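Local coordinates for cell surface protein (Faecalibacterium prausnitzii A2-165, PDB 4GT6) that is of unknown function but, as a leucine-rich-repeat protein of the bacterial cell surface, probably binds other proteins through its extracellular repeat region, at residues Ser100-Ile105 against Ile119-Ser124; Asn222-Lys227 against Ala234-Pro239. All blocks are in the same frame, centred on the assembly; numbering follows the deposited sequence.

Contact 1: residues Ser100-Ile105 against Ile119-Ser124; sequences SCVKKI and IPILDS. With EDO (1,2-ethanediol), chain M.
Two direct hydrogen bonds carry S124 across to the 100-105 segment. Its OG, held between the backbone N and the carbonyl carbon (chi1 63°), donates to S100 O at 2.9 Å from well above the carbonyl plane, while its own carbonyl O receives K103 NZ at 2.8 Å, in the carbonyl plane. K103 starts out away from S124 and bends at chi2 and chi3, which brings NZ back to S124 O. One water links the segments, accepting from S100 OG and S124 N and donating to V102 O and I121 O, the last at 2.7 Å. S100 OG also accepts from V102 N (3.2 Å), forming an ST turn. A 1,2-ethanediol, probably from the crystallisation liquor, bridges S100 N to D123 OD2 through its O2. The apolar part lies deeper, where I105 CD1 meets both I121 CD1 and L122 CD1 at 3.8 Å, crossing each side chain at about a right angle; V102 CG2 approaches I121 CB more loosely. F110, I78 and I128 add to this interior. Short parallel strands, a 3-10 turn on the return and branched aliphatic side chains between them are characteristic of the leucine-rich-repeat solenoid, here of the BspA type.

Contact 2: residues Asn222-Lys227 against Ala234-Pro239; sequences NVLYEK and ALIRYP
A beta hairpin with a classic bulge joins strands 224-227 and 233-237, with I236 and R237 together facing L224. L224 O accepts from both I236 N (2.9 Å) and R237 N (3.2 Å); L224 N returns a nearly straight bond to R237 O (172°), and E226 and A234 form a hydrogen-bonded pair beyond the bulge. I236 CG1 sits between the backbone N and the carbonyl carbon (chi1 69°), which lets CD1 reach L224 CD2 at 3.7 Å. On the face of Y225 and L235, Y225 CE2 meets L235 CG at 3.6 Å. With an alanine here instead of Y225, L235 is likely to lose its aromatic neighbour and a gap to open beside F247, which Y225 also touches. V223 CG1 touches the same L235 CG, the two side chains crossing at about a right angle. V223 CG2 lies against Y238 CD2 (3.7 Å), and P239 CD sits over one face of the Y238 ring, toward its rim. R237 folds side-on, NE and NH2 both gripping Y238 O, with NH1 in a salt bridge to D262. Two shared carbonyl oxygens, L224 O and Y238 O, thus each satisfy two donors in a largely buried hairpin, and D262 is likely to balance the arginine's charge.

Overall arrangement
From the N terminus, the chain builds the sheet that includes strands 24-29, 47-54 and 77-78, and contact 1 involves strand 104-105 of that same sheet. Here the 13 residues between 105 and 119 are closed into a loop and strand 104-105 is tied to the turn that leads on to strand 127-128. Several further short strands follow before contact 2, which closes the short connection of a hairpin (residues 228-232) and passes its second strand, 233-237, into parallel pairing with strand 253-256. The two loops lie in series, neither enclosing nor crossing the other. Their centres are about 32 Å apart and their nearest atoms about 21 Å, and each lies in a different part of the elongated solenoid.

Contact 1: residues Ser100-Ile105 against Ile119-Ser124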
loop_
_atom_site.group_PDB
_atom_site.type_symbol
_atom_site.label_atom_id
_atom_site.label_comp_id
_atom_site.label_asym_id
_atom_site.label_seq_id
_atom_site.Cartn_x
_atom_site.Cartn_y
_atom_site.Cartn_z
ATOM N N SER A 100 15.947 -20.377 -9.784
ATOM C CA SER A 100 16.480 -19.020 -9.582
ATOM C C SER A 100 17.529 -19.014 -8.454
ATOM O O SER A 100 17.341 -19.708 -7.451
ATOM C CB SER A 100 15.348 -18.060 -9.219
ATOM O OG SER A 100 15.887 -16.773 -8.971
ATOM N N CYS A 101 18.618 -18.234 -8.614
ATOM C CA CYS A 101 19.627 -18.043 -7.563
ATOM C C CYS A 101 19.605 -16.590 -7.073
ATOM O O CYS A 101 20.477 -16.171 -6.305
ATOM C CB CYS A 101 21.010 -18.469 -8.041
ATOM S SG CYS A 101 21.173 -20.265 -8.237
ATOM N N VAL A 102 18.566 -15.833 -7.484
ATOM C CA VAL A 102 18.396 -14.438 -7.059
ATOM C C VAL A 102 18.130 -14.386 -5.548
ATOM O O VAL A 102 17.177 -15.006 -5.067
ATOM C CB VAL A 102 17.261 -13.715 -7.831
ATOM C CG1 VAL A 102 17.062 -12.302 -7.277
ATOM C CG2 VAL A 102 17.555 -13.680 -9.340
ATOM N N LYS A 103 18.994 -13.676 -4.812
ATOM C CA LYS A 103 18.857 -13.531 -3.362
ATOM C C LYS A 103 18.364 -12.158 -2.977
ATOM O O LYS A 103 17.754 -12.006 -1.926
ATOM C CB LYS A 103 20.210 -13.773 -2.676
ATOM C CG LYS A 103 20.769 -15.196 -2.848
ATOM C CD LYS A 103 19.758 -16.302 -2.556
ATOM C CE LYS A 103 19.617 -16.628 -1.095
ATOM N NZ LYS A 103 18.722 -17.810 -0.879
ATOM N N LYS A 104 18.696 -11.138 -3.784
ATOM C CA LYS A 104 18.377 -9.752 -3.432
ATOM C C LYS A 104 17.761 -9.027 -4.612
ATOM O O LYS A 104 18.276 -9.150 -5.720
ATOM C CB LYS A 104 19.665 -9.044 -2.991
ATOM C CG LYS A 104 19.478 -7.573 -2.599
ATOM C CD LYS A 104 20.743 -7.004 -1.945
ATOM C CE LYS A 104 20.525 -5.567 -1.531
ATOM N NZ LYS A 104 21.710 -4.992 -0.833
ATOM N N ILE A 105 16.659 -8.294 -4.377
ATOM C CA ILE A 105 15.994 -7.489 -5.409
ATOM C C ILE A 105 15.956 -6.052 -4.876
ATOM O O ILE A 105 15.470 -5.824 -3.758
ATOM C CB ILE A 105 14.585 -8.049 -5.796
ATOM C CG1 ILE A 105 14.702 -9.464 -6.437
ATOM C CG2 ILE A 105 13.844 -7.078 -6.777
ATOM C CD1 ILE A 105 13.361 -10.171 -6.630
ATOM N N ILE A 119 7.047 -14.215 -12.613
ATOM C CA ILE A 119 8.248 -13.796 -11.890
ATOM C C ILE A 119 8.873 -14.952 -11.048
ATOM O O ILE A 119 8.947 -14.819 -9.825
ATOM C CB ILE A 119 7.992 -12.537 -11.002
ATOM C CG1 ILE A 119 6.720 -12.658 -10.140
ATOM C CG2 ILE A 119 7.991 -11.292 -11.832
ATOM C CD1 ILE A 119 6.654 -11.671 -8.899
ATOM N N PRO A 120 9.451 -16.013 -11.663
ATOM C CA PRO A 120 10.118 -17.071 -10.849
ATOM C C PRO A 120 11.350 -16.617 -10.055
ATOM O O PRO A 120 11.822 -17.349 -9.198
ATOM C CB PRO A 120 10.558 -18.095 -11.893
ATOM C CG PRO A 120 10.668 -17.299 -13.196
ATOM C CD PRO A 120 9.485 -16.359 -13.100
ATOM N N ILE A 121 11.876 -15.437 -10.326
ATOM C CA ILE A 121 13.038 -14.874 -9.633
ATOM C C ILE A 121 12.781 -14.711 -8.099
ATOM O O ILE A 121 13.726 -14.503 -7.342
ATOM C CB ILE A 121 13.453 -13.525 -10.275
ATOM C CG1 ILE A 121 12.287 -12.539 -10.286
ATOM C CG2 ILE A 121 14.007 -13.750 -11.689
ATOM C CD1 ILE A 121 12.675 -11.149 -10.237
ATOM N N LEU A 122 11.517 -14.817 -7.651
ATOM C CA LEU A 122 11.135 -14.660 -6.241
ATOM C C LEU A 122 11.335 -15.930 -5.397
ATOM O O LEU A 122 11.362 -15.859 -4.168
ATOM C CB LEU A 122 9.659 -14.259 -6.221
ATOM C CG LEU A 122 9.272 -13.052 -5.401
ATOM C CD1 LEU A 122 10.065 -11.815 -5.797
ATOM C CD2 LEU A 122 7.820 -12.790 -5.531
ATOM N N ASP A 123 11.479 -17.084 -6.042
ATOM C CA ASP A 123 11.532 -18.393 -5.391
ATOM C C ASP A 123 12.612 -18.581 -4.292
ATOM O O ASP A 123 12.352 -19.325 -3.351
ATOM C CB ASP A 123 11.650 -19.504 -6.454
ATOM C CG ASP A 123 10.476 -19.560 -7.440
ATOM O OD1 ASP A 123 9.401 -18.983 -7.131
ATOM O OD2 ASP A 123 10.644 -20.142 -8.530
ATOM N N SER A 124 13.801 -17.950 -4.385
ATOM C CA SER A 124 14.829 -18.151 -3.345
ATOM C C SER A 124 15.399 -16.812 -2.798
ATOM O O SER A 124 16.491 -16.783 -2.230
ATOM C CB SER A 124 15.957 -19.035 -3.874
ATOM O OG SER A 124 16.618 -18.401 -4.955
HETATM C C1 EDO M . 12.864 -20.752 -12.350
HETATM O O1 EDO M . 12.912 -21.688 -13.419
HETATM C C2 EDO M . 12.610 -21.417 -10.975
HETATM O O2 EDO M . 12.939 -20.526 -9.898
HETATM O O HOH W 1 15.170 -16.424 -6.214
#

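Contact 2: residues Asn222-Lys227 against Ala234-Pro239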
loop_
_atom_site.group_PDB
_atom_site.type_symbol
_atom_site.label_atom_id
_atom_site.label_comp_id
_atom_site.label_asym_id
_atom_site.label_seq_id
_atom_site.Cartn_x
_atom_site.Cartn_y
_atom_site.Cartn_z
ATOM N N ASN A 222 -12.885 -11.024 12.921
ATOM C CA ASN A 222 -12.568 -10.764 11.500
ATOM C C ASN A 222 -12.251 -9.264 11.209
ATOM O O ASN A 222 -12.665 -8.714 10.199
ATOM C CB ASN A 222 -13.722 -11.248 10.603
ATOM C CG ASN A 222 -13.341 -11.298 9.138
ATOM O OD1 ASN A 222 -12.182 -11.451 8.799
ATOM N ND2 ASN A 222 -14.303 -11.162 8.258
ATOM N N VAL A 223 -11.541 -8.618 12.113
ATOM C CA VAL A 223 -11.123 -7.226 11.957
ATOM C C VAL A 223 -9.681 -7.190 12.412
ATOM O O VAL A 223 -9.355 -7.829 13.414
ATOM C CB VAL A 223 -12.035 -6.248 12.768
ATOM C CG1 VAL A 223 -11.510 -4.818 12.696
ATOM C CG2 VAL A 223 -13.484 -6.305 12.284
ATOM N N LEU A 224 -8.800 -6.466 11.682
ATOM C CA LEU A 224 -7.399 -6.428 12.087
ATOM C C LEU A 224 -7.138 -5.248 13.005
ATOM O O LEU A 224 -7.518 -4.116 12.692
ATOM C CB LEU A 224 -6.481 -6.341 10.846
ATOM C CG LEU A 224 -4.975 -6.526 11.107
ATOM C CD1 LEU A 224 -4.650 -7.939 11.653
ATOM C CD2 LEU A 224 -4.192 -6.287 9.796
ATOM N N TYR A 225 -6.438 -5.520 14.108
ATOM C CA TYR A 225 -6.055 -4.525 15.104
ATOM C C TYR A 225 -4.563 -4.523 15.317
ATOM O O TYR A 225 -3.889 -5.510 15.022
ATOM C CB TYR A 225 -6.729 -4.828 16.476
ATOM C CG TYR A 225 -8.237 -4.732 16.442
ATOM C CD1 TYR A 225 -9.019 -5.836 16.110
ATOM C CD2 TYR A 225 -8.887 -3.528 16.715
ATOM C CE1 TYR A 225 -10.412 -5.732 16.005
ATOM C CE2 TYR A 225 -10.279 -3.418 16.634
ATOM C CZ TYR A 225 -11.036 -4.529 16.293
ATOM O OH TYR A 225 -12.407 -4.427 16.197
ATOM N N GLU A 226 -4.071 -3.437 15.909
ATOM C CA GLU A 226 -2.715 -3.303 16.446
ATOM C C GLU A 226 -2.886 -3.235 17.952
ATOM O O GLU A 226 -3.623 -2.372 18.433
ATOM C CB GLU A 226 -2.019 -2.040 15.924
ATOM C CG GLU A 226 -0.653 -1.812 16.560
ATOM C CD GLU A 226 0.011 -0.571 16.008
ATOM O OE1 GLU A 226 0.533 -0.628 14.871
ATOM O OE2 GLU A 226 -0.145 0.494 16.636
ATOM N N LYS A 227 -2.226 -4.111 18.685
ATOM C CA LYS A 227 -2.335 -4.094 20.125
ATOM C C LYS A 227 -1.063 -3.515 20.696
ATOM O O LYS A 227 0.015 -4.019 20.408
ATOM C CB LYS A 227 -2.608 -5.505 20.670
ATOM C CG LYS A 227 -2.864 -5.498 22.177
ATOM C CD LYS A 227 -3.058 -6.899 22.708
ATOM C CE LYS A 227 -3.322 -6.863 24.199
ATOM N NZ LYS A 227 -3.430 -8.232 24.753
ATOM N N ALA A 234 -5.669 -0.272 18.241
ATOM C CA ALA A 234 -6.030 0.603 17.129
ATOM C C ALA A 234 -6.681 -0.297 16.094
ATOM O O ALA A 234 -6.138 -1.372 15.801
ATOM C CB ALA A 234 -4.794 1.308 16.542
ATOM N N LEU A 235 -7.832 0.103 15.549
ATOM C CA LEU A 235 -8.474 -0.685 14.490
ATOM C C LEU A 235 -7.784 -0.303 13.182
ATOM O O LEU A 235 -7.807 0.869 12.807
ATOM C CB LEU A 235 -9.996 -0.380 14.437
ATOM C CG LEU A 235 -10.861 -1.388 13.674
ATOM C CD1 LEU A 235 -12.313 -1.296 14.141
ATOM C CD2 LEU A 235 -10.829 -1.159 12.134
ATOM N N ILE A 236 -7.145 -1.269 12.507
ATOM C CA ILE A 236 -6.382 -0.894 11.320
ATOM C C ILE A 236 -7.018 -1.374 10.003
ATOM O O ILE A 236 -6.830 -0.691 8.991
ATOM C CB ILE A 236 -4.886 -1.283 11.451
ATOM C CG1 ILE A 236 -4.640 -2.795 11.419
ATOM C CG2 ILE A 236 -4.197 -0.576 12.714
ATOM C CD1 ILE A 236 -3.152 -3.160 11.390
ATOM N N ARG A 237 -7.794 -2.492 9.993
ATOM C CA ARG A 237 -8.413 -2.933 8.747
ATOM C C ARG A 237 -9.712 -3.710 8.984
ATOM O O ARG A 237 -9.706 -4.816 9.534
ATOM C CB ARG A 237 -7.435 -3.802 7.904
ATOM C CG ARG A 237 -7.976 -4.282 6.561
ATOM C CD ARG A 237 -8.039 -3.158 5.518
ATOM N NE ARG A 237 -9.365 -2.520 5.476
ATOM C CZ ARG A 237 -9.691 -1.523 4.660
ATOM N NH1 ARG A 237 -8.772 -0.969 3.874
ATOM N NH2 ARG A 237 -10.941 -1.069 4.620
ATOM N N TYR A 238 -10.821 -3.101 8.560
ATOM C CA TYR A 238 -12.136 -3.737 8.522
ATOM C C TYR A 238 -12.295 -4.253 7.083
ATOM O O TYR A 238 -12.046 -3.482 6.160
ATOM C CB TYR A 238 -13.231 -2.749 8.915
ATOM C CG TYR A 238 -14.612 -3.374 8.943
ATOM C CD1 TYR A 238 -15.399 -3.429 7.791
ATOM C CD2 TYR A 238 -15.157 -3.849 10.131
ATOM C CE1 TYR A 238 -16.672 -4.001 7.813
ATOM C CE2 TYR A 238 -16.439 -4.397 10.172
ATOM C CZ TYR A 238 -17.192 -4.469 9.010
ATOM O OH TYR A 238 -18.444 -5.025 9.051
ATOM N N PRO A 239 -12.679 -5.528 6.851
ATOM C CA PRO A 239 -12.701 -6.046 5.464
ATOM C C PRO A 239 -13.801 -5.391 4.635
ATOM O O PRO A 239 -14.952 -5.404 5.041
ATOM C CB PRO A 239 -12.904 -7.570 5.620
ATOM C CG PRO A 239 -13.150 -7.824 7.059
ATOM C CD PRO A 239 -13.028 -6.560 7.851
#